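Tubulin-specific chaperone (Trypanosoma brucei, PDB 4B6W) probably binds alpha-tubulin and microtubule plus ends as tubulin-binding cofactor B, of which this chain is the ubiquitin-like domain. Local coordinates at residues Val2-Ala11 and Cys72-Asp82. Residues are numbered along the deposited sequence; the frame is centred on the assembly and turned at random.
Sequences VVKVSLTHSA and CRDEFVIHVVD
Thr8 and His79 meet on one face of a parallel strand pair, their side chains at about a right angle. The hydroxyl OG1 of Thr8 approaches the imidazole at its edge, near the ring plane, and lies 2.7 Å from His79 ND1, a hydrogen bond in which either atom could be the donor. With OG1 lodged between the backbone N and carbonyl carbon (chi1 59°), Thr8 leaves CG2 to touch Val77 CG1.

On the opposite face, Leu7 and Ile78 make an apolar pair: they run alongside each other in the same direction, with Leu7 CD2 3.7 Å from Ile78 CB. On the same face Val5 CG2 meets Ile78 CD1 obliquely, and its CG1 packs against Cys72 SG. Between the two faces, backbone bonds such as Ile78 N to Ser6 O (3.0 Å) set the parallel register.

Each end is closed by a side chain gripping backbone. Asp74 OD1 accepts a hydrogen bond from Lys4 N at 2.8 Å, nearly along its C-O axis, while Glu75 N, within the type II turn Arg73-Phe76, donates to Lys4 O. At the other end Asp82 N donates to Ser10 OG (2.8 Å, 163° at the hydrogen). His9 NE2 is only weakly bonded to Asp82 OD2, at 3.4 Å with the ring and carboxylate planes 61° apart; Thr40 OG1 bonds both groups, and Phe38 stacks on His9.

The first and last strands thus pair in the interior of the mixed five-stranded sheet characteristic of ubiquitin-like folds, with 77-82 as its middle strand. Strand 15-22 borders 2-9, strand 45-50 borders 77-82, and Val34 of helix 27-35 packs on Leu7 and Val80.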
loop_
_atom_site.group_PDB
_atom_site.type_symbol
_atom_site.label_atom_id
_atom_site.label_comp_id
_atom_site.label_asym_id
_atom_site.label_seq_id
_atom_site.Cartn_x
_atom_site.Cartn_y
_atom_site.Cartn_z
ATOM N N VAL A 2 6.780 5.243 -12.612
ATOM C CA VAL A 2 5.791 4.248 -12.150
ATOM C C VAL A 2 6.518 3.078 -11.477
ATOM O O VAL A 2 7.603 2.718 -11.909
ATOM C CB VAL A 2 4.938 3.681 -13.332
ATOM C CG1 VAL A 2 4.155 2.411 -12.911
ATOM C CG2 VAL A 2 3.961 4.738 -13.884
ATOM N N VAL A 3 5.918 2.470 -10.453
ATOM C CA VAL A 3 6.514 1.327 -9.744
ATOM C C VAL A 3 5.667 0.066 -9.802
ATOM O O VAL A 3 4.448 0.130 -9.875
ATOM C CB VAL A 3 6.794 1.643 -8.240
ATOM C CG1 VAL A 3 8.028 2.560 -8.116
ATOM C CG2 VAL A 3 5.560 2.250 -7.547
ATOM N N LYS A 4 6.347 -1.073 -9.793
ATOM C CA LYS A 4 5.738 -2.383 -9.655
ATOM C C LYS A 4 5.894 -2.815 -8.202
ATOM O O LYS A 4 7.021 -2.959 -7.733
ATOM C CB LYS A 4 6.453 -3.401 -10.558
ATOM C CG LYS A 4 5.774 -4.768 -10.629
ATOM C CD LYS A 4 6.549 -5.740 -11.547
ATOM C CE LYS A 4 7.668 -6.436 -10.797
ATOM N NZ LYS A 4 7.845 -7.839 -11.237
ATOM N N VAL A 5 4.779 -3.011 -7.489
ATOM C CA VAL A 5 4.815 -3.477 -6.098
ATOM C C VAL A 5 3.879 -4.676 -5.897
ATOM O O VAL A 5 3.084 -5.019 -6.767
ATOM C CB VAL A 5 4.455 -2.325 -5.103
ATOM C CG1 VAL A 5 5.415 -1.212 -5.270
ATOM C CG2 VAL A 5 3.020 -1.790 -5.324
ATOM N N SER A 6 3.987 -5.337 -4.749
ATOM C CA SER A 6 2.979 -6.330 -4.391
ATOM C C SER A 6 2.150 -5.857 -3.198
ATOM O O SER A 6 2.516 -4.943 -2.499
ATOM C CB SER A 6 3.592 -7.720 -4.148
ATOM O OG SER A 6 4.732 -7.641 -3.337
ATOM N N LEU A 7 1.001 -6.470 -2.986
ATOM C CA LEU A 7 0.135 -6.070 -1.891
ATOM C C LEU A 7 -0.078 -7.275 -1.023
ATOM O O LEU A 7 -0.361 -8.382 -1.534
ATOM C CB LEU A 7 -1.213 -5.583 -2.380
ATOM C CG LEU A 7 -1.315 -4.414 -3.339
ATOM C CD1 LEU A 7 -2.788 -4.216 -3.755
ATOM C CD2 LEU A 7 -0.762 -3.170 -2.695
ATOM N N THR A 8 0.056 -7.031 0.279
ATOM C CA THR A 8 -0.264 -7.978 1.319
ATOM C C THR A 8 -1.332 -7.339 2.231
ATOM O O THR A 8 -1.588 -6.147 2.147
ATOM C CB THR A 8 0.986 -8.345 2.128
ATOM O OG1 THR A 8 1.538 -7.151 2.711
ATOM C CG2 THR A 8 2.039 -9.004 1.238
ATOM N N HIS A 9 -1.936 -8.147 3.096
ATOM C CA HIS A 9 -3.068 -7.710 3.905
ATOM C C HIS A 9 -2.973 -8.279 5.306
ATOM O O HIS A 9 -2.909 -9.471 5.449
ATOM C CB HIS A 9 -4.377 -8.190 3.251
ATOM C CG HIS A 9 -5.603 -7.629 3.903
ATOM N ND1 HIS A 9 -6.664 -8.416 4.306
ATOM C CD2 HIS A 9 -5.929 -6.355 4.238
ATOM C CE1 HIS A 9 -7.586 -7.643 4.858
ATOM N NE2 HIS A 9 -7.156 -6.392 4.846
ATOM N N SER A 10 -3.023 -7.429 6.327
ATOM C CA SER A 10 -2.857 -7.856 7.728
ATOM C C SER A 10 -3.918 -8.821 8.267
ATOM O O SER A 10 -3.697 -9.443 9.313
ATOM C CB SER A 10 -2.787 -6.642 8.665
ATOM O OG SER A 10 -4.048 -6.036 8.873
ATOM N N ALA A 11 -5.054 -8.941 7.572
ATOM C CA ALA A 11 -6.188 -9.727 8.034
ATOM C C ALA A 11 -6.523 -10.843 7.082
ATOM O O ALA A 11 -7.595 -11.403 7.172
ATOM C CB ALA A 11 -7.388 -8.843 8.205
ATOM N N CYS A 72 9.336 5.079 -2.712
ATOM C CA CYS A 72 8.964 3.752 -3.183
ATOM C C CYS A 72 9.702 3.354 -4.475
ATOM O O CYS A 72 9.952 4.195 -5.346
ATOM C CB CYS A 72 7.470 3.663 -3.366
ATOM S SG CYS A 72 6.883 2.008 -3.702
ATOM N N ARG A 73 10.077 2.078 -4.564
ATOM C CA ARG A 73 10.821 1.558 -5.702
ATOM C C ARG A 73 10.172 0.279 -6.166
ATOM O O ARG A 73 9.304 -0.271 -5.480
ATOM C CB ARG A 73 12.281 1.264 -5.346
ATOM C CG ARG A 73 13.068 2.415 -4.688
ATOM C CD ARG A 73 13.231 3.647 -5.585
ATOM N NE ARG A 73 14.021 4.699 -4.933
ATOM C CZ ARG A 73 15.349 4.662 -4.782
ATOM N NH1 ARG A 73 16.073 3.621 -5.225
ATOM N NH2 ARG A 73 15.973 5.673 -4.172
ATOM N N ASP A 74 10.603 -0.207 -7.328
ATOM C CA ASP A 74 10.127 -1.489 -7.817
ATOM C C ASP A 74 10.464 -2.586 -6.806
ATOM O O ASP A 74 11.540 -2.572 -6.181
ATOM C CB ASP A 74 10.747 -1.834 -9.170
ATOM C CG ASP A 74 10.212 -0.987 -10.298
ATOM O OD1 ASP A 74 9.008 -0.941 -10.508
ATOM O OD2 ASP A 74 11.002 -0.348 -11.004
ATOM N N GLU A 75 9.530 -3.519 -6.661
ATOM C CA GLU A 75 9.688 -4.745 -5.882
ATOM C C GLU A 75 9.472 -4.526 -4.397
ATOM O O GLU A 75 9.674 -5.432 -3.591
ATOM C CB GLU A 75 11.031 -5.443 -6.162
ATOM C CG GLU A 75 11.562 -5.373 -7.634
ATOM C CD GLU A 75 10.531 -5.805 -8.686
ATOM O OE1 GLU A 75 9.628 -6.601 -8.302
ATOM O OE2 GLU A 75 10.635 -5.367 -9.894
ATOM N N PHE A 76 9.027 -3.325 -4.045
ATOM C CA PHE A 76 8.651 -2.969 -2.684
ATOM C C PHE A 76 7.275 -3.560 -2.411
ATOM O O PHE A 76 6.600 -3.965 -3.355
ATOM C CB PHE A 76 8.599 -1.449 -2.508
ATOM C CG PHE A 76 9.924 -0.809 -2.185
ATOM C CD1 PHE A 76 11.114 -1.333 -2.651
ATOM C CD2 PHE A 76 9.962 0.359 -1.450
ATOM C CE1 PHE A 76 12.321 -0.719 -2.357
ATOM C CE2 PHE A 76 11.166 0.996 -1.167
ATOM C CZ PHE A 76 12.343 0.452 -1.616
ATOM N N VAL A 77 6.860 -3.585 -1.136
ATOM C CA VAL A 77 5.625 -4.238 -0.743
ATOM C C VAL A 77 4.786 -3.238 0.007
ATOM O O VAL A 77 5.256 -2.581 0.956
ATOM C CB VAL A 77 5.905 -5.484 0.145
ATOM C CG1 VAL A 77 4.622 -6.101 0.667
ATOM C CG2 VAL A 77 6.718 -6.519 -0.630
ATOM N N ILE A 78 3.552 -3.058 -0.446
ATOM C CA ILE A 78 2.632 -2.225 0.303
ATOM C C ILE A 78 1.786 -3.200 1.114
ATOM O O ILE A 78 1.064 -4.039 0.529
ATOM C CB ILE A 78 1.729 -1.381 -0.602
ATOM C CG1 ILE A 78 2.504 -0.226 -1.252
ATOM C CG2 ILE A 78 0.577 -0.794 0.209
ATOM C CD1 ILE A 78 1.699 0.585 -2.234
ATOM N N HIS A 79 1.901 -3.116 2.448
ATOM C CA HIS A 79 1.168 -4.000 3.359
ATOM C C HIS A 79 -0.023 -3.240 3.915
ATOM O O HIS A 79 0.120 -2.133 4.433
ATOM C CB HIS A 79 2.086 -4.500 4.469
ATOM C CG HIS A 79 1.400 -5.329 5.507
ATOM N ND1 HIS A 79 0.853 -6.567 5.232
ATOM C CD2 HIS A 79 1.197 -5.112 6.835
ATOM C CE1 HIS A 79 0.345 -7.077 6.342
ATOM N NE2 HIS A 79 0.541 -6.216 7.330
ATOM N N VAL A 80 -1.208 -3.824 3.775
ATOM C CA VAL A 80 -2.438 -3.168 4.209
ATOM C C VAL A 80 -2.829 -3.593 5.642
ATOM O O VAL A 80 -3.170 -4.755 5.878
ATOM C CB VAL A 80 -3.587 -3.464 3.200
ATOM C CG1 VAL A 80 -4.870 -2.778 3.611
ATOM C CG2 VAL A 80 -3.155 -3.054 1.787
ATOM N N VAL A 81 -2.772 -2.656 6.589
ATOM C CA VAL A 81 -3.163 -2.947 7.942
ATOM C C VAL A 81 -4.644 -2.601 8.103
ATOM O O VAL A 81 -5.066 -1.499 7.811
ATOM C CB VAL A 81 -2.290 -2.208 8.981
ATOM C CG1 VAL A 81 -2.619 -2.724 10.386
ATOM C CG2 VAL A 81 -0.817 -2.395 8.668
ATOM N N ASP A 82 -5.422 -3.584 8.532
ATOM C CA ASP A 82 -6.866 -3.504 8.590
ATOM C C ASP A 82 -7.281 -3.096 10.000
ATOM O O ASP A 82 -7.052 -3.849 10.960
ATOM C CB ASP A 82 -7.484 -4.859 8.229
ATOM C CG ASP A 82 -9.004 -4.791 8.028
ATOM O OD1 ASP A 82 -9.691 -4.246 8.896
ATOM O OD2 ASP A 82 -9.524 -5.278 6.995
HETATM O O HOH W 1 6.858 -6.595 -4.411
#